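PDB 5DJS: tetratricopeptide TPR_2 repeat protein from Thermobaculum terrenum, which is of unknown function but joins tetratricopeptide-repeat helices to a glycosyl transferase family 41 region of GT-B type that holds a bound uridine-5'-diphosphate. Local coordinates for residues T8-L13 and R34-A39; L147-P151 and F256-P260; P183-H188 and Q501-T505; Q286-P290 and D442-A447; P318-P322 and R486-R490. The protein carries 1 engineered substitution. All blocks are in the same frame, centred on the assembly; numbering follows the deposited sequence.

From the N terminus, contact 1 closes a short, mostly helical loop between helices 5-21 and 25-38 and is finished before the others begin. Contact 2 ties the loop after helix 129-143 to the end of helix 253-257, beside the first parallel sheet. Contact 3 opens within that span and closes far along the chain on helix 479-521, so it crosses contact 2 and encloses contacts 4 and 5. Contact 4 joins a loop of the first sheet to one of the second. Contact 5 opens before contact 4 closes, so those two cross, and it sets the loop at 318-322 against helix 479-521, which contact 3 also uses.

Contact 1 (T8-L13 and R34-A39); sequences TIKALL and RVLQIA
Ile9, Leu12 and Val35 lie at the heart of an apolar helix-helix contact between helices 5-21 and 25-38, the first antiparallel helix pair of the helical N-terminal part of this tetratricopeptide-repeat protein. The segments run at 158° to each other, their axes 9.9 Å apart at closest, and branched side chains fill the space between. Val35 is the hub. With chi1 at 173° its CG1 lies anti to the backbone N and its CG2 beside that N, and the two methyls serve different partners. CG1 meets Ile9 CG2 at 4.1 Å, the two side chains crossing at about a right angle. CG2 rests 3.7 Å from Leu12 CB and also touches Leu13 CD1. Ile9 is long enough to reach on to the C-terminal end of the partner helix: its CD1 slides past Ile38 CG2 and ends 3.9 Å from Ala39 CB, a small group suited to the place where the chain leaves the helix. Nearer the solvent, both methyls of Leu12 lie near Arg34 CB, with CD1 at 4.1 Å. The rest of Arg34 leads away from the contact, so it lends its aliphatic root and keeps its charge outside. On the next helix, 43-56, Val35 touches Ala45 and Leu13 touches Glu44. Since only hydrocarbon meets across the pair, the attraction is hydrophobic and dispersive, and its specificity rests on the fit of the branches.

Contact 2 (L147-P151 and F256-P260); sequences LTPVP and FARRP
Thr148 meets Ala257 where the extended chain at 147-151 passes the C-terminal end of helix 253-257, the backbones coming nearest at Thr148 and Arg258, CA to CA 4.7 Å. The site borders the first parallel sheet of the GT-B-type fold: one segment lies in the loop leading to strand 163-169, the other just ahead of strand 263-266. Just past the helix, Arg259 is the first residue to leave helical angles, its positive phi of 54° turning the chain while its N still bonds to Phe256 O. Thr148 suits this end because its hydroxyl can donate to a carbonyl there. OG1 binds Ala257 O at 2.6 Å, on a lone pair in the carbonyl plane, and Thr148 CA-H approaches the same oxygen. Leu147 supplies the apolar side, its CB 4.1 Å from Ala257 CB. Its methyls spread over one face of the Arg258 guanidinium, with CD2 4.1 Å above the centre of the plane. A bond from Arg258 NE to Phe254 O helps hold that group in place beneath the leucine.

Arg259 reaches along the loop in the other direction. With CG beside its own backbone N and the chain extended from there to NE, its end arrives among the prolines. NH1 donates to Pro149 O at 3.1 Å, with an N-H...O angle of 152° and the oxygen close to the guanidinium plane. NH2 makes a salt bridge with Asp280. Over one guanidinium face, toward the rim, Pro151 CG sits 3.5 Å above the plane.

Contact 3 (P183-H188 and Q501-T505); sequences PVIEAH and QGSFT
Gln501 provides the polar part of this crossing, donating through NE2 to two oxygens of helix 176-187. One is Glu186 OE2, at 2.7 Å with an N-H...O angle of 171°; it receives the bond on its anti lone pair and lies in the amide plane. The other is Pro183 O, 3.1 Å from NE2 and tilted out of that plane. The same carbonyl also accepts from Ala187 N, so the helical bond is kept while the side chain binds beside it. Gln501 reaches there because CG is anti to its backbone N, chi1 171°, and the chain runs extended beyond. An amide suits the place, having two N-H groups for two acceptors.

The apolar contacts lie deeper. Thr505 turns its methyl, CG2, to Ala187 CB at 3.7 Å, and the same methyl lies 3.8 Å from Val184 CA; small Ala187 lets the helices draw near. Val184 CG2 meets the edge of the Phe504 ring, 3.5 Å from CE2. Next to this, His188 turns its ring toward other partners, bonding through ND1 to Glu509 and through NE2 to Tyr167.

The short segments cross at 86° with axes 9.1 Å apart. A long C-terminal helix, 479-521, running back from the second parallel sheet's half to pack on a helix beside the first sheet is typical of the GT-B fold.

Contact 4 (Q286-P290 and D442-A447); sequences QHLCP and DMAGRA
Arg446 holds His287 O side-on with two nitrogens, and this grip joins the two halves of the GT-B-type fold. His287 stands in the loop after strand 281-285 of the first parallel sheet, Arg446 at the N-cap position of helix 447-454 beside the second. NE donates to His287 O at 2.8 Å and NH2 to the same oxygen at 3.0 Å. The oxygen lies in the guanidinium plane, and the Arg446 chain, bent at chi3 (95°), turns both N-H groups that way. Arginine suits the task, since NE and an NH can share one carbonyl. Over one face of the guanidinium lies Pro290, whose CB is 3.9 Å above its centre.

Beside this grip Leu288 is buried against the second loop. Its CG is anti to the backbone N (chi1 -174°), and from there CD1 comes 3.9 Å from Arg446 CB while CG packs 4.0 Å from Met443 CG. Met443 is long and flexible enough to run on along this surface, its CE reaching Leu288 CD2.

A second shell steadies both loops. NH1 of Arg446 bonds to Gly440 O, Asp285 OD1 accepts from Leu288 N, and Arg303 holds the carbonyls of Cys289 and Pro290. The His287 ring meets that of Trp454, on the helix that follows Arg446. At the start of that helix, the side chain of Ala447 is about 7 Å from the bound uridine-5'-diphosphate and touches Cys422 of its pocket. One atom short of the CE methyl of Met443, SD lies 4.2 Å from Cys289 SG.

Contact 5 (P318-P322 and R486-R490); sequences PGWAP and REHLR
Trp320 joins the loop between strands 300-304 and 332-335 to the long C-terminal helix 479-521, setting the edge of its indole against the helix backbone at Arg486, Leu489 and Arg490. Arg486 O lies near the ring plane by CZ3 and CH2, and already accepts the helical bond from Arg490 N. CH2 approaches Leu489 CB at 4.0 Å. Arg490 adds its hydrocarbon root from off the ring plane, its CG 3.6 Å from Trp320 CZ3. A wide, rigid ring suits a loop that must span to a helix: the CA atoms of Trp320 and Arg490 are 9.4 Å apart.

The helix belongs to the GT-B-type fold, and the loop lies where the chain passes from the first parallel sheet to the second. At the pyrrole part of the indole, NE1 donates to Trp430 O, which restrains the ring's rotation.

Arg486, with CG anti to its backbone N (chi1 -160°), extends past the tryptophan in the opposite direction. Trp320 CE3 stands 3.5 Å above the centre of its guanidinium, the two planes 67° apart, so one ring carbon is set over the cation's face. Arg490 turns its charge aside: NE and NH2 both bind Glu487 OE2 in a salt bridge, 2.8 Å from NE.

Contact 1 (T8-L13 and R34-A39)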
# COMPACT_ATOMS: atom_id res chain seq x y z
N THR A 8 -27.23 -21.45 19.48
CA THR A 8 -27.42 -21.04 18.07
C THR A 8 -26.50 -19.87 17.70
O THR A 8 -25.87 -19.89 16.64
CB THR A 8 -28.89 -20.66 17.78
OG1 THR A 8 -29.76 -21.61 18.39
CG2 THR A 8 -29.17 -20.62 16.27
N ILE A 9 -26.45 -18.87 18.57
CA ILE A 9 -25.53 -17.72 18.42
C ILE A 9 -24.07 -18.18 18.33
O ILE A 9 -23.36 -17.77 17.42
CB ILE A 9 -25.73 -16.68 19.56
CG1 ILE A 9 -27.04 -15.91 19.34
CG2 ILE A 9 -24.56 -15.69 19.64
CD1 ILE A 9 -27.57 -15.19 20.56
N LYS A 10 -23.65 -19.05 19.25
CA LYS A 10 -22.25 -19.52 19.32
C LYS A 10 -21.80 -20.27 18.06
O LYS A 10 -20.68 -20.06 17.58
CB LYS A 10 -22.04 -20.40 20.54
CG LYS A 10 -20.59 -20.48 20.99
CD LYS A 10 -20.41 -21.49 22.11
CE LYS A 10 -19.01 -21.40 22.70
NZ LYS A 10 -18.51 -22.75 23.06
N ALA A 11 -22.67 -21.14 17.55
CA ALA A 11 -22.43 -21.87 16.29
C ALA A 11 -22.39 -20.94 15.06
O ALA A 11 -21.58 -21.14 14.14
CB ALA A 11 -23.48 -22.96 16.10
N LEU A 12 -23.28 -19.95 15.02
CA LEU A 12 -23.26 -18.92 13.99
C LEU A 12 -22.01 -18.05 14.09
O LEU A 12 -21.43 -17.67 13.07
CB LEU A 12 -24.51 -18.03 14.08
CG LEU A 12 -25.81 -18.71 13.64
CD1 LEU A 12 -27.02 -17.97 14.21
CD2 LEU A 12 -25.90 -18.79 12.12
N LEU A 13 -21.57 -17.76 15.32
CA LEU A 13 -20.45 -16.85 15.56
C LEU A 13 -19.09 -17.48 15.21
O LEU A 13 -18.21 -16.79 14.67
CB LEU A 13 -20.47 -16.33 17.00
CG LEU A 13 -20.23 -14.83 17.27
CD1 LEU A 13 -20.90 -13.89 16.27
CD2 LEU A 13 -20.70 -14.49 18.69
N ARG A 34 -27.79 -13.03 11.00
CA ARG A 34 -28.59 -14.04 11.73
C ARG A 34 -28.43 -13.94 13.25
O ARG A 34 -29.38 -14.20 13.99
CB ARG A 34 -28.29 -15.47 11.25
CG ARG A 34 -29.00 -15.87 9.96
CD ARG A 34 -29.10 -17.38 9.77
NE ARG A 34 -29.80 -17.69 8.52
CZ ARG A 34 -29.23 -17.78 7.31
NH1 ARG A 34 -27.92 -17.61 7.12
NH2 ARG A 34 -30.00 -18.06 6.25
N VAL A 35 -27.24 -13.55 13.71
CA VAL A 35 -26.99 -13.31 15.13
C VAL A 35 -27.73 -12.05 15.61
O VAL A 35 -28.30 -12.04 16.70
CB VAL A 35 -25.48 -13.17 15.42
CG1 VAL A 35 -25.22 -12.73 16.87
CG2 VAL A 35 -24.76 -14.48 15.14
N LEU A 36 -27.70 -10.99 14.81
CA LEU A 36 -28.36 -9.73 15.17
C LEU A 36 -29.89 -9.78 15.09
O LEU A 36 -30.55 -8.98 15.76
CB LEU A 36 -27.83 -8.57 14.31
CG LEU A 36 -26.33 -8.28 14.44
CD1 LEU A 36 -25.90 -7.25 13.41
CD2 LEU A 36 -25.94 -7.82 15.84
N GLN A 37 -30.45 -10.70 14.29
CA GLN A 37 -31.90 -10.95 14.30
C GLN A 37 -32.36 -11.52 15.64
O GLN A 37 -33.44 -11.18 16.12
CB GLN A 37 -32.31 -11.92 13.19
CG GLN A 37 -32.16 -11.38 11.78
CD GLN A 37 -32.34 -12.46 10.71
OE1 GLN A 37 -33.07 -13.44 10.92
NE2 GLN A 37 -31.67 -12.29 9.57
N ILE A 38 -31.54 -12.39 16.22
CA ILE A 38 -31.83 -13.03 17.50
C ILE A 38 -31.46 -12.10 18.65
O ILE A 38 -32.24 -11.93 19.59
CB ILE A 38 -31.06 -14.37 17.67
CG1 ILE A 38 -31.43 -15.36 16.56
CG2 ILE A 38 -31.34 -14.99 19.03
CD1 ILE A 38 -30.44 -16.49 16.37
N ALA A 39 -30.26 -11.52 18.57
CA ALA A 39 -29.72 -10.67 19.65
C ALA A 39 -29.04 -9.43 19.06
O ALA A 39 -27.83 -9.46 18.78
CB ALA A 39 -28.75 -11.48 20.49

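Contact 2 (L147-P151 and F256-P260)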
# COMPACT_ATOMS: atom_id res chain seq x y z
N LEU A 147 13.25 -12.01 19.20
CA LEU A 147 13.34 -13.27 18.45
C LEU A 147 14.60 -13.42 17.55
O LEU A 147 14.89 -14.52 17.08
CB LEU A 147 12.09 -13.43 17.58
CG LEU A 147 10.73 -13.52 18.29
CD1 LEU A 147 9.58 -13.42 17.30
CD2 LEU A 147 10.63 -14.83 19.06
N THR A 148 15.35 -12.33 17.34
CA THR A 148 16.38 -12.29 16.30
C THR A 148 17.75 -12.78 16.78
O THR A 148 18.33 -12.16 17.67
CB THR A 148 16.52 -10.84 15.73
OG1 THR A 148 15.25 -10.36 15.29
CG2 THR A 148 17.51 -10.80 14.57
N PRO A 149 18.29 -13.85 16.15
CA PRO A 149 19.67 -14.23 16.47
C PRO A 149 20.67 -13.34 15.74
O PRO A 149 20.28 -12.52 14.90
CB PRO A 149 19.75 -15.67 15.94
CG PRO A 149 18.86 -15.66 14.75
CD PRO A 149 17.75 -14.68 15.05
N VAL A 150 21.95 -13.53 16.05
CA VAL A 150 23.03 -12.77 15.42
C VAL A 150 23.18 -13.30 13.98
O VAL A 150 22.87 -14.46 13.72
CB VAL A 150 24.35 -12.90 16.24
CG1 VAL A 150 25.46 -12.01 15.68
CG2 VAL A 150 24.13 -12.56 17.72
N PRO A 151 23.62 -12.45 13.02
CA PRO A 151 23.74 -13.00 11.66
C PRO A 151 24.75 -14.15 11.59
O PRO A 151 25.91 -13.98 11.97
CB PRO A 151 24.23 -11.80 10.83
CG PRO A 151 23.75 -10.61 11.57
CD PRO A 151 23.78 -10.99 13.03
N PHE A 256 10.32 -13.40 9.70
CA PHE A 256 11.57 -12.67 9.38
C PHE A 256 12.39 -12.36 10.62
O PHE A 256 13.61 -12.35 10.57
CB PHE A 256 11.29 -11.34 8.66
CG PHE A 256 11.02 -11.48 7.19
CD1 PHE A 256 9.77 -11.91 6.73
CD2 PHE A 256 12.00 -11.19 6.26
CE1 PHE A 256 9.51 -12.05 5.39
CE2 PHE A 256 11.75 -11.33 4.90
CZ PHE A 256 10.50 -11.76 4.47
N ALA A 257 11.72 -12.10 11.73
CA ALA A 257 12.37 -11.74 12.97
C ALA A 257 13.37 -12.80 13.44
O ALA A 257 14.37 -12.46 14.05
CB ALA A 257 11.34 -11.47 14.06
N ARG A 258 13.09 -14.07 13.12
CA ARG A 258 13.95 -15.20 13.53
C ARG A 258 15.18 -15.45 12.64
O ARG A 258 15.98 -16.33 12.96
CB ARG A 258 13.10 -16.47 13.64
CG ARG A 258 12.50 -16.66 15.02
CD ARG A 258 11.30 -17.58 14.98
NE ARG A 258 10.07 -16.79 15.04
CZ ARG A 258 9.06 -16.96 15.89
NH1 ARG A 258 9.05 -17.96 16.79
NH2 ARG A 258 8.02 -16.13 15.83
N ARG A 259 15.35 -14.67 11.56
CA ARG A 259 16.40 -14.88 10.55
C ARG A 259 16.43 -16.28 9.93
O ARG A 259 17.46 -16.94 9.97
CB ARG A 259 17.80 -14.52 11.10
CG ARG A 259 17.99 -13.04 11.34
CD ARG A 259 19.44 -12.64 11.22
NE ARG A 259 19.55 -11.25 10.76
CZ ARG A 259 19.99 -10.21 11.48
NH1 ARG A 259 20.41 -10.35 12.74
NH2 ARG A 259 20.03 -9.01 10.91
N PRO A 260 15.31 -16.74 9.34
CA PRO A 260 15.33 -18.05 8.65
C PRO A 260 16.21 -18.07 7.40
O PRO A 260 16.59 -19.16 6.93
CB PRO A 260 13.86 -18.28 8.29
CG PRO A 260 13.25 -16.92 8.29
CD PRO A 260 13.95 -16.18 9.39

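Contact 3 (P183-H188 and Q501-T505)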
# COMPACT_ATOMS: atom_id res chain seq x y z
N PRO A 183 5.72 -9.06 -13.33
CA PRO A 183 6.84 -8.94 -14.27
C PRO A 183 8.15 -9.50 -13.72
O PRO A 183 8.88 -10.19 -14.45
CB PRO A 183 6.97 -7.42 -14.48
CG PRO A 183 6.20 -6.79 -13.38
CD PRO A 183 5.10 -7.76 -13.05
N VAL A 184 8.44 -9.21 -12.45
CA VAL A 184 9.68 -9.64 -11.80
C VAL A 184 9.79 -11.17 -11.74
O VAL A 184 10.84 -11.73 -12.04
CB VAL A 184 9.83 -9.02 -10.39
CG1 VAL A 184 10.98 -9.65 -9.60
CG2 VAL A 184 10.08 -7.52 -10.53
N ILE A 185 8.71 -11.83 -11.34
CA ILE A 185 8.66 -13.29 -11.28
C ILE A 185 8.85 -13.91 -12.67
O ILE A 185 9.61 -14.87 -12.80
CB ILE A 185 7.35 -13.77 -10.62
CG1 ILE A 185 7.48 -13.67 -9.11
CG2 ILE A 185 7.02 -15.21 -10.99
CD1 ILE A 185 6.21 -14.03 -8.37
N GLU A 186 8.16 -13.39 -13.68
CA GLU A 186 8.29 -13.89 -15.06
C GLU A 186 9.73 -13.77 -15.58
O GLU A 186 10.26 -14.72 -16.12
CB GLU A 186 7.33 -13.17 -16.02
CG GLU A 186 7.33 -13.76 -17.44
CD GLU A 186 6.37 -13.07 -18.39
OE1 GLU A 186 5.62 -13.79 -19.09
OE2 GLU A 186 6.38 -11.82 -18.44
N ALA A 187 10.34 -12.61 -15.40
CA ALA A 187 11.64 -12.31 -16.01
C ALA A 187 12.88 -12.74 -15.21
O ALA A 187 14.00 -12.53 -15.67
CB ALA A 187 11.73 -10.81 -16.31
N HIS A 188 12.69 -13.32 -14.03
CA HIS A 188 13.83 -13.76 -13.22
C HIS A 188 14.68 -14.76 -14.00
O HIS A 188 14.16 -15.74 -14.52
CB HIS A 188 13.38 -14.37 -11.87
CG HIS A 188 13.53 -13.45 -10.70
ND1 HIS A 188 14.68 -12.72 -10.47
CD2 HIS A 188 12.69 -13.15 -9.69
CE1 HIS A 188 14.53 -12.00 -9.38
NE2 HIS A 188 13.33 -12.24 -8.88
N GLN A 501 10.57 -4.33 -18.15
CA GLN A 501 10.45 -5.60 -17.42
C GLN A 501 11.83 -6.21 -17.16
O GLN A 501 12.28 -6.27 -16.02
CB GLN A 501 9.56 -6.59 -18.18
CG GLN A 501 9.55 -8.00 -17.61
CD GLN A 501 8.42 -8.86 -18.14
OE1 GLN A 501 7.76 -8.51 -19.11
NE2 GLN A 501 8.20 -10.01 -17.50
N GLY A 502 12.51 -6.61 -18.23
CA GLY A 502 13.83 -7.24 -18.15
C GLY A 502 14.92 -6.31 -17.66
O GLY A 502 15.85 -6.74 -16.98
N SER A 503 14.81 -5.03 -18.00
CA SER A 503 15.78 -4.04 -17.56
C SER A 503 15.75 -3.87 -16.03
O SER A 503 16.80 -3.84 -15.39
CB SER A 503 15.54 -2.71 -18.26
OG SER A 503 16.68 -1.89 -18.17
N PHE A 504 14.54 -3.79 -15.46
CA PHE A 504 14.39 -3.67 -14.00
C PHE A 504 14.88 -4.91 -13.26
O PHE A 504 15.68 -4.79 -12.33
CB PHE A 504 12.93 -3.40 -13.57
CG PHE A 504 12.74 -3.47 -12.07
CD1 PHE A 504 13.23 -2.46 -11.25
CD2 PHE A 504 12.12 -4.58 -11.47
CE1 PHE A 504 13.09 -2.52 -9.87
CE2 PHE A 504 11.99 -4.64 -10.08
CZ PHE A 504 12.47 -3.61 -9.29
N THR A 505 14.39 -6.09 -13.64
CA THR A 505 14.66 -7.28 -12.82
C THR A 505 16.14 -7.67 -12.89
O THR A 505 16.65 -8.28 -11.96
CB THR A 505 13.77 -8.53 -13.08
OG1 THR A 505 14.51 -9.55 -13.75
CG2 THR A 505 12.51 -8.21 -13.84

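Contact 4 (Q286-P290 and D442-A447)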
# COMPACT_ATOMS: atom_id res chain seq x y z
N GLN A 286 17.65 6.04 -6.02
CA GLN A 286 18.46 7.23 -5.70
C GLN A 286 17.67 8.51 -5.52
O GLN A 286 18.08 9.38 -4.76
CB GLN A 286 19.53 7.44 -6.76
CG GLN A 286 20.54 6.31 -6.82
CD GLN A 286 21.57 6.53 -7.91
OE1 GLN A 286 21.21 6.71 -9.08
NE2 GLN A 286 22.84 6.51 -7.54
N HIS A 287 16.55 8.63 -6.23
CA HIS A 287 15.62 9.74 -6.04
C HIS A 287 14.68 9.49 -4.86
O HIS A 287 14.37 10.41 -4.10
CB HIS A 287 14.81 9.99 -7.31
CG HIS A 287 15.66 10.31 -8.50
ND1 HIS A 287 16.75 11.14 -8.44
CD2 HIS A 287 15.55 9.92 -9.80
CE1 HIS A 287 17.29 11.25 -9.65
NE2 HIS A 287 16.58 10.52 -10.48
N LEU A 288 14.24 8.24 -4.72
CA LEU A 288 13.28 7.85 -3.68
C LEU A 288 13.81 7.98 -2.25
O LEU A 288 13.04 8.34 -1.36
CB LEU A 288 12.80 6.40 -3.92
CG LEU A 288 11.69 5.86 -3.00
CD1 LEU A 288 10.40 6.66 -3.15
CD2 LEU A 288 11.42 4.40 -3.28
N CYS A 289 15.10 7.68 -2.05
CA CYS A 289 15.74 7.68 -0.72
C CYS A 289 16.81 8.79 -0.68
O CYS A 289 17.91 8.59 -1.20
CB CYS A 289 16.40 6.31 -0.47
SG CYS A 289 15.37 4.83 -0.72
N PRO A 290 16.50 9.95 -0.07
CA PRO A 290 17.43 11.10 -0.17
C PRO A 290 18.76 10.91 0.56
O PRO A 290 18.85 10.06 1.41
CB PRO A 290 16.64 12.26 0.45
CG PRO A 290 15.68 11.60 1.38
CD PRO A 290 15.31 10.29 0.74
N ASP A 442 11.62 12.86 2.40
CA ASP A 442 10.94 11.76 3.06
C ASP A 442 10.57 10.70 2.03
O ASP A 442 9.96 11.01 1.01
CB ASP A 442 9.65 12.30 3.70
CG ASP A 442 8.80 11.25 4.35
OD1 ASP A 442 9.35 10.28 4.94
OD2 ASP A 442 7.57 11.41 4.29
N MET A 443 10.92 9.45 2.28
CA MET A 443 10.65 8.38 1.32
C MET A 443 9.15 8.24 1.00
O MET A 443 8.78 8.10 -0.16
CB MET A 443 11.23 7.05 1.83
CG MET A 443 10.92 5.85 0.97
SD MET A 443 11.84 4.37 1.42
CE MET A 443 10.82 3.15 0.60
N ALA A 444 8.30 8.31 2.03
CA ALA A 444 6.84 8.14 1.85
C ALA A 444 6.22 9.21 0.94
O ALA A 444 5.20 8.94 0.30
CB ALA A 444 6.13 8.11 3.19
N GLY A 445 6.83 10.40 0.89
CA GLY A 445 6.43 11.48 -0.02
C GLY A 445 7.28 11.63 -1.29
O GLY A 445 7.44 12.75 -1.78
N ARG A 446 7.81 10.51 -1.82
CA ARG A 446 8.72 10.53 -2.98
C ARG A 446 8.51 9.42 -4.02
O ARG A 446 9.31 9.31 -4.96
CB ARG A 446 10.17 10.48 -2.50
CG ARG A 446 10.68 11.79 -1.92
CD ARG A 446 12.02 11.58 -1.25
NE ARG A 446 13.12 11.89 -2.14
CZ ARG A 446 13.79 13.04 -2.18
NH1 ARG A 446 13.49 14.06 -1.37
NH2 ARG A 446 14.79 13.19 -3.05
N ALA A 447 7.47 8.61 -3.89
CA ALA A 447 7.24 7.55 -4.87
C ALA A 447 7.04 8.13 -6.28
O ALA A 447 7.55 7.58 -7.26
CB ALA A 447 6.04 6.69 -4.47

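Contact 5 (P318-P322 and R486-R490)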
# COMPACT_ATOMS: atom_id res chain seq x y z
N PRO A 318 -6.26 -0.04 -21.95
CA PRO A 318 -7.36 0.54 -22.74
C PRO A 318 -6.99 1.27 -24.02
O PRO A 318 -7.78 1.25 -24.97
CB PRO A 318 -7.99 1.54 -21.77
CG PRO A 318 -7.79 0.90 -20.45
CD PRO A 318 -6.40 0.31 -20.52
N GLY A 319 -5.83 1.91 -24.06
CA GLY A 319 -5.40 2.63 -25.26
C GLY A 319 -6.06 4.00 -25.33
O GLY A 319 -7.24 4.19 -24.99
N TRP A 320 -5.27 4.96 -25.80
CA TRP A 320 -5.57 6.37 -25.62
C TRP A 320 -6.71 6.81 -26.53
O TRP A 320 -6.86 6.29 -27.63
CB TRP A 320 -4.32 7.22 -25.90
CG TRP A 320 -3.14 6.93 -25.02
CD1 TRP A 320 -2.98 5.89 -24.14
CD2 TRP A 320 -1.93 7.69 -24.95
NE1 TRP A 320 -1.75 5.97 -23.52
CE2 TRP A 320 -1.09 7.06 -24.01
CE3 TRP A 320 -1.47 8.84 -25.60
CZ2 TRP A 320 0.18 7.55 -23.69
CZ3 TRP A 320 -0.21 9.33 -25.29
CH2 TRP A 320 0.61 8.68 -24.35
N ALA A 321 -7.50 7.77 -26.05
CA ALA A 321 -8.59 8.36 -26.83
C ALA A 321 -8.05 9.64 -27.49
O ALA A 321 -6.96 10.12 -27.12
CB ALA A 321 -9.77 8.67 -25.93
N PRO A 322 -8.80 10.22 -28.45
CA PRO A 322 -8.34 11.50 -29.04
C PRO A 322 -8.53 12.76 -28.15
O PRO A 322 -8.58 13.87 -28.68
CB PRO A 322 -9.16 11.58 -30.35
CG PRO A 322 -10.38 10.75 -30.10
CD PRO A 322 -9.95 9.64 -29.19
N ARG A 486 2.09 14.89 -23.52
CA ARG A 486 1.36 13.71 -24.03
C ARG A 486 2.19 12.85 -25.01
O ARG A 486 2.06 11.63 -25.04
CB ARG A 486 0.03 14.10 -24.68
CG ARG A 486 -0.97 12.96 -24.78
CD ARG A 486 -2.39 13.48 -24.99
NE ARG A 486 -3.39 12.42 -25.09
CZ ARG A 486 -3.61 11.65 -26.16
NH1 ARG A 486 -4.57 10.73 -26.12
NH2 ARG A 486 -2.89 11.78 -27.28
N GLU A 487 3.05 13.51 -25.79
CA GLU A 487 3.96 12.82 -26.72
C GLU A 487 5.18 12.22 -26.02
O GLU A 487 5.64 11.12 -26.36
CB GLU A 487 4.43 13.75 -27.84
CG GLU A 487 3.79 13.47 -29.18
CD GLU A 487 4.29 12.18 -29.81
OE1 GLU A 487 5.53 12.02 -29.99
OE2 GLU A 487 3.44 11.32 -30.14
N HIS A 488 5.73 12.97 -25.05
CA HIS A 488 6.80 12.45 -24.20
C HIS A 488 6.38 11.11 -23.57
O HIS A 488 7.14 10.15 -23.58
CB HIS A 488 7.16 13.45 -23.10
CG HIS A 488 8.53 13.27 -22.54
ND1 HIS A 488 8.92 12.14 -21.86
CD2 HIS A 488 9.60 14.10 -22.54
CE1 HIS A 488 10.18 12.27 -21.48
NE2 HIS A 488 10.62 13.45 -21.88
N LEU A 489 5.15 11.08 -23.05
CA LEU A 489 4.57 9.87 -22.48
C LEU A 489 4.30 8.76 -23.51
O LEU A 489 4.44 7.59 -23.18
CB LEU A 489 3.27 10.17 -21.69
CG LEU A 489 3.30 10.55 -20.19
CD1 LEU A 489 4.56 10.08 -19.48
CD2 LEU A 489 3.12 12.04 -19.94
N ARG A 490 3.91 9.13 -24.72
CA ARG A 490 3.67 8.15 -25.79
C ARG A 490 4.96 7.41 -26.13
O ARG A 490 4.96 6.19 -26.33
CB ARG A 490 3.12 8.81 -27.06
CG ARG A 490 2.01 8.03 -27.78
CD ARG A 490 2.30 7.66 -29.24
NE ARG A 490 3.26 8.56 -29.89
CZ ARG A 490 4.00 8.25 -30.95
NH1 ARG A 490 3.90 7.06 -31.56
NH2 ARG A 490 4.86 9.14 -31.44